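PDB 4AUR: LEOA from Escherichia coli, which is a bacterial dynamin that probably binds and hydrolyses GTP and, like other members of its family, may act on membranes. Local coordinates for residues T298-N303 with Q547-N552; N312-S317 with P530-M535; D395-L400 with D442-L447; L438-T443 with E536-E541. All blocks are in the same frame, centred on the assembly; numbering follows the deposited sequence.

Contact 1 (T298-N303 with Q547-N552); sequences TFVEKN and QAIRDN
Val300 of helix 275-343 and Arg550 of helix 547-567 bring their CA atoms to 7.0 Å, the nearest pair across the two segments. The axes of these short segments approach to 10.7 Å. Their N-to-C directions differ by 129°. The tip of Ile549 does most of the touching. Its CD1 lies 3.4 Å from Phe299 CE2. The methyl comes in at the edge of the phenyl ring, near the ring plane, and the two side chains run at about a right angle to each other. Asn303 CB of the same helix lies over one face of the Phe299 ring, 4.0 Å from the plane and nearer the ring's edge than its centre. With CG anti to the backbone N (chi1 163°), Phe299 swings its ring toward the partner helix although its CB does not point there. Val300 divides its two methyls. CG2 reaches Ile549 CD1 at 4.1 Å, and CG1 lies 4.1 Å from the aliphatic CG of Arg550. Leu433 of helix 430-447 touches both Phe299 and Ile549, so a third helix joins this core. Asn303 OD1 is hydrogen-bonded to Ser546 OG just before helix 547-567. No hydrogen bond links the two segments. Their pairing rests on apolar burial, with the arginine contributing its hydrocarbon part.

Contact 2 (N312-S317 with P530-M535); sequences NDIKQS and PQIQQM
Ile532 of helix 530-544 packs against Ile314 and Ser317 of helix 275-343. The CA atoms of the two isoleucines are 6.9 Å apart. The bond from CA to CB of Ile532 points at the other helix; CB itself has no close partner there. It serves as the fork from which two branches reach across. The short branch, CG2, lies anti to the backbone N and ends 4.0 Å from Ile314 CG2. This is methyl against methyl, with the two side chains lying alongside and pointing opposite ways. The long branch leaves through CG1, anti to the carbonyl carbon (chi1 -68°). CG1 makes no close contact across the helices. It carries CD1 on to Ser317 CB, a looser approach of 4.5 Å. Ser317 thus offers its carbon to the isoleucine and turns its hydroxyl back to its own helix. OG donates to Asp313 O at 2.7 Å, from above the carbonyl plane. This bond pairs the hydroxyl of the buried serine within its own helix. Ser317 N bonds to the same oxygen from the opposite face, making Asp313 O a double acceptor. Neighbouring helices close in around the pair. Leu392 of helix 368-408 touches Asp313, Ser317 and Met535, the last present as selenomethionine. From helix 430-447, Leu447 rests on Gln534 and Met535. Four helices meet here, and the chain between the two segments contains no strand.

Contact 3 (D395-L400 with D442-L447); sequences DITRQL and DTIGKL
In the dynamin-like helical domain, an elongated bundle of long helices, Ile396 and Thr397 of helix 368-408 meet Ile444 near the C-terminal end of helix 430-447. Thr397 and Ile444 have the nearest CA atoms, 7.5 Å apart. Ile444 takes part with both of its branches. Its longer branch, with CG1 anti to the carbonyl carbon (chi1 -72°), ends in CD1, 3.3 Å from Ile396 CG2. The terminal methyl of Ile444 thus meets the branch methyl of Ile396, and the two side chains stand at about a right angle. The shorter branch of Ile444 serves the threonine. Both isoleucines are buried, while Thr397 stands partly exposed at the border of the patch. Two further helices touch the pair: Phe310 of helix 275-343 lies against Ile396, and Val538 of helix 530-544 against Ile444. Asp395, one residue ahead of Ile396, forms a salt bridge with Arg309, which fastens helix 368-408 to helix 275-343 next to this apolar patch. At the border, Thr397 and Ile444 overlap in antiparallel fashion, and the hydroxyl oxygen Thr397 OG1 lies 3.6 Å from the methyl carbon Ile444 CG2.

Contact 4 (L438-T443 with E536-E541); sequences LAARDT and EQVVTE
Val538 of helix 530-544 has the largest share of this contact and fits against Thr443 and Ala440 of helix 430-447. Each of its methyls has its own partner. CG1, anti to the backbone N at a chi1 of 176°, settles over Ala440, 4.1 Å from Ala440 CB and 3.8 Å from Ala440 O. CG2 goes to the threonine, where it lies 3.8 Å from Thr443 CG2, and the two side chains pass flank to flank, heading opposite ways. The small alanine is consistent with the close approach of the helices, Ala440 CA to Val538 CA 6.6 Å. Thr443 turns its methyl to the valine and spends its hydroxyl on its own helix. OG1 donates to Ala439 O at 2.8 Å, nearly along the C=O axis, and Thr443 N also bonds to that oxygen. Val538 reaches further along the partner helix to Ile444 and Leu447. Glu536 forms a salt bridge with Arg318 of helix 275-343. What joins the two segments is a small apolar patch, open to solvent at its threonine border. Thr443, exposed at that edge, gives its methyl to the patch while its hydroxyl bonds within its own helix.

How the contacts relate
All four contacts tie together helices of the dynamin-like helical domain. Of the helices involved, 275-343 comes first and supplies segments 298-303 and 312-317. Helix 368-408 follows, and contact 3 closes the short loop from it to helix 430-447. Contact 4 starts on that same helix, sharing Asp442 and Thr443 with contact 3. Contact 2 closes next, where 530-535 returns to helix 275-343; contact 3 nests inside its loop. Contact 4 closes just after it, at 536-541, so contacts 2 and 4 cross. Contact 1 closes the longest loop through helix 547-567 and encloses the others. Lys302 NZ, probably hydrogen-bonded to Gln399 O, joins contacts 1 and 3.

Contact 1 (T298-N303 with Q547-N552)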
# COMPACT_ATOMS: atom_id res chain seq x y z
N THR A 298 2.91 -6.20 0.08
CA THR A 298 3.87 -6.41 1.15
C THR A 298 3.78 -7.84 1.63
O THR A 298 4.79 -8.46 1.93
CB THR A 298 3.60 -5.52 2.37
OG1 THR A 298 3.65 -4.14 2.01
CG2 THR A 298 4.65 -5.75 3.45
N PHE A 299 2.58 -8.38 1.71
CA PHE A 299 2.41 -9.71 2.24
C PHE A 299 2.86 -10.72 1.24
O PHE A 299 3.52 -11.65 1.59
CB PHE A 299 0.96 -10.04 2.63
CG PHE A 299 0.75 -11.51 2.79
CD1 PHE A 299 1.38 -12.18 3.83
CD2 PHE A 299 0.06 -12.23 1.87
CE1 PHE A 299 1.26 -13.55 3.97
CE2 PHE A 299 -0.05 -13.60 1.99
CZ PHE A 299 0.55 -14.26 3.04
N VAL A 300 2.48 -10.54 -0.01
CA VAL A 300 2.76 -11.52 -1.04
C VAL A 300 4.22 -11.49 -1.39
O VAL A 300 4.77 -12.52 -1.71
CB VAL A 300 1.97 -11.25 -2.32
CG1 VAL A 300 2.34 -12.25 -3.41
CG2 VAL A 300 0.48 -11.28 -2.03
N GLU A 301 4.84 -10.33 -1.34
CA GLU A 301 6.27 -10.25 -1.61
C GLU A 301 7.02 -11.00 -0.50
O GLU A 301 7.70 -11.97 -0.76
CB GLU A 301 6.71 -8.79 -1.76
CG GLU A 301 8.13 -8.45 -1.31
CD GLU A 301 8.15 -7.17 -0.46
OE1 GLU A 301 7.78 -7.23 0.76
OE2 GLU A 301 8.51 -6.10 -1.02
N LYS A 302 6.86 -10.55 0.74
CA LYS A 302 7.44 -11.23 1.89
C LYS A 302 7.24 -12.74 1.88
O LYS A 302 8.14 -13.47 2.19
CB LYS A 302 6.84 -10.68 3.17
CG LYS A 302 7.01 -11.58 4.38
CD LYS A 302 6.95 -10.82 5.70
CE LYS A 302 6.86 -11.78 6.90
NZ LYS A 302 7.84 -12.92 6.93
N ASN A 303 6.04 -13.21 1.56
CA ASN A 303 5.75 -14.63 1.57
C ASN A 303 6.47 -15.35 0.48
O ASN A 303 6.85 -16.47 0.66
CB ASN A 303 4.26 -14.93 1.43
CG ASN A 303 3.91 -16.40 1.70
OD1 ASN A 303 3.46 -17.12 0.82
ND2 ASN A 303 4.13 -16.84 2.94
N GLN A 547 -0.63 -19.87 -4.54
CA GLN A 547 -0.83 -19.42 -5.90
C GLN A 547 -2.02 -18.52 -6.02
O GLN A 547 -1.99 -17.57 -6.77
CB GLN A 547 -1.01 -20.59 -6.86
CG GLN A 547 -0.68 -20.20 -8.30
CD GLN A 547 0.80 -19.84 -8.46
OE1 GLN A 547 1.14 -18.84 -9.09
NE2 GLN A 547 1.68 -20.66 -7.88
N ALA A 548 -3.09 -18.84 -5.32
CA ALA A 548 -4.33 -18.16 -5.59
C ALA A 548 -4.22 -16.64 -5.35
O ALA A 548 -4.86 -15.85 -6.08
CB ALA A 548 -5.46 -18.75 -4.77
N ILE A 549 -3.43 -16.23 -4.36
CA ILE A 549 -3.24 -14.78 -4.14
C ILE A 549 -2.32 -14.21 -5.18
O ILE A 549 -2.52 -13.07 -5.60
CB ILE A 549 -2.65 -14.33 -2.78
CG1 ILE A 549 -1.95 -15.46 -2.06
CG2 ILE A 549 -3.69 -13.65 -1.91
CD1 ILE A 549 -1.02 -14.97 -0.98
N ARG A 550 -1.29 -14.95 -5.54
CA ARG A 550 -0.37 -14.49 -6.55
C ARG A 550 -1.12 -14.19 -7.83
O ARG A 550 -0.90 -13.14 -8.43
CB ARG A 550 0.72 -15.49 -6.80
CG ARG A 550 1.70 -15.62 -5.66
CD ARG A 550 2.68 -16.72 -6.02
NE ARG A 550 3.48 -17.24 -4.91
CZ ARG A 550 4.22 -18.36 -4.98
NH1 ARG A 550 4.27 -19.08 -6.10
NH2 ARG A 550 4.93 -18.76 -3.92
N ASP A 551 -2.02 -15.09 -8.24
CA ASP A 551 -2.88 -14.84 -9.40
C ASP A 551 -3.61 -13.52 -9.23
O ASP A 551 -3.74 -12.73 -10.18
CB ASP A 551 -3.93 -15.94 -9.58
CG ASP A 551 -3.34 -17.31 -9.94
OD1 ASP A 551 -2.09 -17.44 -10.09
OD2 ASP A 551 -4.14 -18.29 -10.06
N ASN A 552 -4.13 -13.27 -8.04
CA ASN A 552 -4.95 -12.11 -7.78
C ASN A 552 -4.15 -10.85 -7.69
O ASN A 552 -4.54 -9.80 -8.18
CB ASN A 552 -5.77 -12.28 -6.49
CG ASN A 552 -7.11 -12.93 -6.75
OD1 ASN A 552 -8.03 -12.29 -7.26
ND2 ASN A 552 -7.23 -14.20 -6.42

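Contact 2 (N312-S317 with P530-M535)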
# COMPACT_ATOMS: atom_id res chain seq x y z
N ASN A 312 16.76 -22.10 0.75
CA ASN A 312 18.16 -21.84 1.08
C ASN A 312 18.61 -22.39 2.40
O ASN A 312 19.67 -22.97 2.48
CB ASN A 312 18.43 -20.34 1.08
CG ASN A 312 18.45 -19.77 -0.30
OD1 ASN A 312 18.57 -20.53 -1.30
ND2 ASN A 312 18.34 -18.44 -0.40
N ASP A 313 17.81 -22.16 3.44
CA ASP A 313 18.03 -22.70 4.78
C ASP A 313 18.20 -24.18 4.78
O ASP A 313 19.06 -24.72 5.45
CB ASP A 313 16.83 -22.41 5.66
CG ASP A 313 16.73 -20.97 6.04
OD1 ASP A 313 17.69 -20.23 5.73
OD2 ASP A 313 15.69 -20.59 6.64
N ILE A 314 17.34 -24.83 4.02
CA ILE A 314 17.40 -26.26 3.89
C ILE A 314 18.68 -26.69 3.20
O ILE A 314 19.27 -27.64 3.57
CB ILE A 314 16.15 -26.74 3.15
CG1 ILE A 314 14.97 -26.60 4.09
CG2 ILE A 314 16.28 -28.19 2.68
CD1 ILE A 314 13.66 -26.80 3.40
N LYS A 315 19.11 -25.95 2.20
CA LYS A 315 20.33 -26.23 1.49
C LYS A 315 21.52 -26.14 2.41
O LYS A 315 22.37 -27.04 2.44
CB LYS A 315 20.50 -25.23 0.35
CG LYS A 315 21.43 -25.69 -0.75
CD LYS A 315 21.95 -24.50 -1.54
CE LYS A 315 22.88 -24.94 -2.67
NZ LYS A 315 23.31 -23.79 -3.52
N GLN A 316 21.57 -25.06 3.17
CA GLN A 316 22.69 -24.79 4.05
C GLN A 316 22.71 -25.80 5.16
O GLN A 316 23.75 -26.36 5.48
CB GLN A 316 22.61 -23.39 4.62
CG GLN A 316 22.69 -22.29 3.56
CD GLN A 316 24.02 -22.27 2.83
OE1 GLN A 316 25.08 -22.40 3.46
NE2 GLN A 316 23.97 -22.11 1.51
N SER A 317 21.56 -26.02 5.76
CA SER A 317 21.35 -27.12 6.65
C SER A 317 21.94 -28.42 6.11
O SER A 317 22.82 -29.03 6.73
CB SER A 317 19.86 -27.30 6.88
OG SER A 317 19.39 -26.24 7.68
N PRO A 530 15.90 -36.65 9.82
CA PRO A 530 14.73 -36.80 8.98
C PRO A 530 13.82 -35.58 8.89
O PRO A 530 13.16 -35.38 7.84
CB PRO A 530 13.97 -37.97 9.62
CG PRO A 530 14.51 -38.09 11.00
CD PRO A 530 15.94 -37.68 10.86
N GLN A 531 13.77 -34.77 9.95
CA GLN A 531 12.90 -33.60 9.91
C GLN A 531 13.25 -32.56 8.85
O GLN A 531 12.41 -31.74 8.48
CB GLN A 531 12.75 -32.94 11.27
CG GLN A 531 14.04 -32.56 11.94
CD GLN A 531 14.46 -33.58 12.96
OE1 GLN A 531 13.65 -33.99 13.82
NE2 GLN A 531 15.72 -34.02 12.89
N ILE A 532 14.48 -32.56 8.35
CA ILE A 532 14.83 -31.64 7.27
C ILE A 532 14.00 -31.99 6.04
O ILE A 532 13.44 -31.10 5.43
CB ILE A 532 16.32 -31.63 6.92
CG1 ILE A 532 17.13 -31.03 8.08
CG2 ILE A 532 16.57 -30.77 5.69
CD1 ILE A 532 18.59 -31.43 8.09
N GLN A 533 13.91 -33.27 5.67
CA GLN A 533 13.10 -33.62 4.51
C GLN A 533 11.62 -33.32 4.82
O GLN A 533 10.88 -32.76 3.99
CB GLN A 533 13.31 -35.07 4.12
CG GLN A 533 12.34 -35.58 3.05
CD GLN A 533 12.78 -36.91 2.45
OE1 GLN A 533 12.10 -37.93 2.59
NE2 GLN A 533 13.92 -36.90 1.78
N GLN A 534 11.21 -33.65 6.04
CA GLN A 534 9.84 -33.44 6.43
C GLN A 534 9.45 -31.97 6.35
O GLN A 534 8.43 -31.65 5.79
CB GLN A 534 9.59 -34.05 7.82
CG GLN A 534 9.54 -35.57 7.77
CD GLN A 534 9.71 -36.25 9.12
OE1 GLN A 534 9.80 -35.59 10.18
NE2 GLN A 534 9.77 -37.59 9.10
N MSE A 535 10.29 -31.07 6.86
CA MSE A 535 10.05 -29.64 6.74
C MSE A 535 10.08 -29.18 5.31
O MSE A 535 9.44 -28.22 4.96
CB MSE A 535 11.12 -28.85 7.46
CG MSE A 535 11.01 -29.01 8.97
SE MSE A 535 12.35 -27.97 10.00
CE MSE A 535 13.30 -29.48 10.83

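Contact 3 (D395-L400 with D442-L447)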
# COMPACT_ATOMS: atom_id res chain seq x y z
N ASP A 395 13.94 -20.75 12.12
CA ASP A 395 13.89 -19.65 11.18
C ASP A 395 12.61 -19.70 10.39
O ASP A 395 11.93 -18.71 10.21
CB ASP A 395 15.04 -19.63 10.21
CG ASP A 395 15.11 -18.33 9.46
OD1 ASP A 395 14.94 -17.29 10.12
OD2 ASP A 395 15.31 -18.34 8.23
N ILE A 396 12.27 -20.88 9.91
CA ILE A 396 11.00 -21.05 9.25
C ILE A 396 9.91 -20.54 10.18
O ILE A 396 9.07 -19.76 9.80
CB ILE A 396 10.75 -22.51 8.89
CG1 ILE A 396 11.69 -22.91 7.77
CG2 ILE A 396 9.31 -22.69 8.47
CD1 ILE A 396 11.74 -24.38 7.50
N THR A 397 9.97 -20.98 11.43
CA THR A 397 8.96 -20.68 12.42
C THR A 397 8.98 -19.20 12.76
O THR A 397 7.95 -18.61 12.99
CB THR A 397 9.16 -21.60 13.65
OG1 THR A 397 8.57 -22.87 13.35
CG2 THR A 397 8.56 -21.05 14.92
N ARG A 398 10.13 -18.57 12.75
CA ARG A 398 10.15 -17.14 13.03
C ARG A 398 9.46 -16.32 11.92
O ARG A 398 8.71 -15.38 12.20
CB ARG A 398 11.58 -16.64 13.28
CG ARG A 398 11.68 -15.13 13.30
CD ARG A 398 12.89 -14.56 14.02
NE ARG A 398 12.63 -13.16 14.36
CZ ARG A 398 13.44 -12.38 15.07
NH1 ARG A 398 14.58 -12.86 15.55
NH2 ARG A 398 13.09 -11.12 15.31
N GLN A 399 9.73 -16.66 10.67
CA GLN A 399 9.23 -15.92 9.52
C GLN A 399 7.73 -16.12 9.27
O GLN A 399 7.01 -15.18 8.93
CB GLN A 399 9.99 -16.37 8.27
CG GLN A 399 11.45 -16.01 8.28
CD GLN A 399 11.70 -14.61 8.78
OE1 GLN A 399 11.10 -13.64 8.33
NE2 GLN A 399 12.61 -14.49 9.73
N LEU A 400 7.26 -17.35 9.44
CA LEU A 400 5.83 -17.65 9.39
C LEU A 400 5.08 -16.81 10.41
O LEU A 400 3.97 -16.34 10.16
CB LEU A 400 5.60 -19.11 9.74
CG LEU A 400 6.06 -20.08 8.69
CD1 LEU A 400 5.64 -21.48 9.11
CD2 LEU A 400 5.48 -19.72 7.34
N ASP A 442 2.25 -25.05 12.53
CA ASP A 442 1.89 -26.09 13.47
C ASP A 442 2.50 -27.43 13.09
O ASP A 442 3.06 -28.10 13.94
CB ASP A 442 0.37 -26.24 13.61
CG ASP A 442 -0.20 -25.33 14.66
OD1 ASP A 442 0.58 -24.52 15.23
OD2 ASP A 442 -1.43 -25.41 14.90
N THR A 443 2.38 -27.79 11.81
CA THR A 443 2.98 -29.01 11.32
C THR A 443 4.48 -29.00 11.58
O THR A 443 5.05 -30.04 11.82
CB THR A 443 2.70 -29.20 9.83
OG1 THR A 443 1.30 -29.09 9.63
CG2 THR A 443 3.15 -30.56 9.35
N ILE A 444 5.10 -27.84 11.57
CA ILE A 444 6.54 -27.74 11.81
C ILE A 444 6.93 -27.81 13.28
O ILE A 444 8.00 -28.32 13.62
CB ILE A 444 7.11 -26.47 11.17
CG1 ILE A 444 7.11 -26.69 9.65
CG2 ILE A 444 8.49 -26.11 11.71
CD1 ILE A 444 7.69 -25.57 8.84
N GLY A 445 6.07 -27.31 14.15
CA GLY A 445 6.27 -27.39 15.58
C GLY A 445 6.08 -28.80 16.15
O GLY A 445 6.44 -29.04 17.29
N LYS A 446 5.49 -29.70 15.36
CA LYS A 446 5.33 -31.10 15.75
C LYS A 446 6.42 -31.98 15.15
O LYS A 446 6.78 -32.99 15.73
CB LYS A 446 3.96 -31.65 15.35
CG LYS A 446 3.91 -33.17 15.27
CD LYS A 446 2.49 -33.73 15.18
CE LYS A 446 2.46 -35.24 15.45
NZ LYS A 446 1.09 -35.74 15.75
N LEU A 447 6.91 -31.63 13.97
CA LEU A 447 8.04 -32.34 13.40
C LEU A 447 9.26 -32.19 14.30
O LEU A 447 9.88 -33.18 14.66
CB LEU A 447 8.38 -31.80 12.01
CG LEU A 447 7.31 -32.05 10.95
CD1 LEU A 447 7.73 -31.41 9.64
CD2 LEU A 447 7.01 -33.53 10.77

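Contact 4 (L438-T443 with E536-E541)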
# COMPACT_ATOMS: atom_id res chain seq x y z
N LEU A 438 -0.51 -20.65 9.69
CA LEU A 438 -0.47 -21.25 11.03
C LEU A 438 -0.60 -22.77 11.08
O LEU A 438 -0.14 -23.39 12.02
CB LEU A 438 -1.57 -20.68 11.93
CG LEU A 438 -1.62 -19.18 12.17
CD1 LEU A 438 -2.31 -18.93 13.51
CD2 LEU A 438 -0.24 -18.53 12.18
N ALA A 439 -1.25 -23.37 10.11
CA ALA A 439 -1.25 -24.81 10.03
C ALA A 439 0.10 -25.30 9.51
O ALA A 439 0.51 -26.41 9.78
CB ALA A 439 -2.36 -25.29 9.12
N ALA A 440 0.81 -24.47 8.76
CA ALA A 440 2.14 -24.86 8.32
C ALA A 440 3.13 -24.72 9.47
O ALA A 440 4.03 -25.53 9.61
CB ALA A 440 2.59 -24.04 7.14
N ARG A 441 2.97 -23.68 10.27
CA ARG A 441 3.78 -23.49 11.44
C ARG A 441 3.48 -24.56 12.49
O ARG A 441 4.33 -24.92 13.26
CB ARG A 441 3.56 -22.11 12.04
CG ARG A 441 4.62 -21.71 13.04
CD ARG A 441 4.27 -20.45 13.79
NE ARG A 441 3.13 -20.67 14.68
CZ ARG A 441 2.60 -19.74 15.48
NH1 ARG A 441 3.12 -18.53 15.50
NH2 ARG A 441 1.55 -20.03 16.24
N ASP A 442 2.25 -25.05 12.53
CA ASP A 442 1.89 -26.09 13.47
C ASP A 442 2.50 -27.43 13.09
O ASP A 442 3.06 -28.10 13.94
CB ASP A 442 0.37 -26.24 13.61
CG ASP A 442 -0.20 -25.33 14.66
OD1 ASP A 442 0.58 -24.52 15.23
OD2 ASP A 442 -1.43 -25.41 14.90
N THR A 443 2.38 -27.79 11.81
CA THR A 443 2.98 -29.01 11.32
C THR A 443 4.48 -29.00 11.58
O THR A 443 5.05 -30.04 11.82
CB THR A 443 2.70 -29.20 9.83
OG1 THR A 443 1.30 -29.09 9.63
CG2 THR A 443 3.15 -30.56 9.35
N GLU A 536 10.86 -29.81 4.46
CA GLU A 536 10.93 -29.40 3.07
C GLU A 536 9.58 -29.66 2.39
O GLU A 536 9.08 -28.81 1.65
CB GLU A 536 12.04 -30.14 2.35
CG GLU A 536 11.89 -30.15 0.84
CD GLU A 536 13.10 -30.69 0.14
OE1 GLU A 536 13.27 -31.93 0.13
OE2 GLU A 536 13.88 -29.85 -0.40
N GLN A 537 9.02 -30.83 2.66
CA GLN A 537 7.66 -31.20 2.27
C GLN A 537 6.63 -30.13 2.65
O GLN A 537 5.88 -29.62 1.80
CB GLN A 537 7.32 -32.50 2.99
CG GLN A 537 6.50 -33.53 2.26
CD GLN A 537 6.16 -34.69 3.21
OE1 GLN A 537 6.97 -35.07 4.09
NE2 GLN A 537 4.96 -35.25 3.05
N VAL A 538 6.63 -29.74 3.91
CA VAL A 538 5.71 -28.71 4.39
C VAL A 538 5.93 -27.42 3.67
O VAL A 538 4.98 -26.73 3.34
CB VAL A 538 5.93 -28.40 5.87
CG1 VAL A 538 5.03 -27.25 6.32
CG2 VAL A 538 5.72 -29.67 6.70
N VAL A 539 7.17 -27.04 3.45
CA VAL A 539 7.46 -25.78 2.79
C VAL A 539 6.98 -25.88 1.36
O VAL A 539 6.42 -24.93 0.84
CB VAL A 539 8.96 -25.46 2.83
CG1 VAL A 539 9.42 -24.71 1.57
CG2 VAL A 539 9.29 -24.66 4.08
N THR A 540 7.21 -27.04 0.74
CA THR A 540 6.84 -27.27 -0.64
C THR A 540 5.34 -27.15 -0.81
O THR A 540 4.91 -26.71 -1.84
CB THR A 540 7.25 -28.68 -1.11
OG1 THR A 540 8.68 -28.75 -1.23
CG2 THR A 540 6.63 -29.02 -2.45
N GLU A 541 4.58 -27.59 0.19
CA GLU A 541 3.11 -27.54 0.12
C GLU A 541 2.63 -26.12 0.30
O GLU A 541 1.79 -25.63 -0.44
CB GLU A 541 2.47 -28.40 1.21
CG GLU A 541 2.46 -29.89 0.93
CD GLU A 541 1.55 -30.66 1.90
OE1 GLU A 541 1.90 -30.77 3.10
OE2 GLU A 541 0.47 -31.13 1.46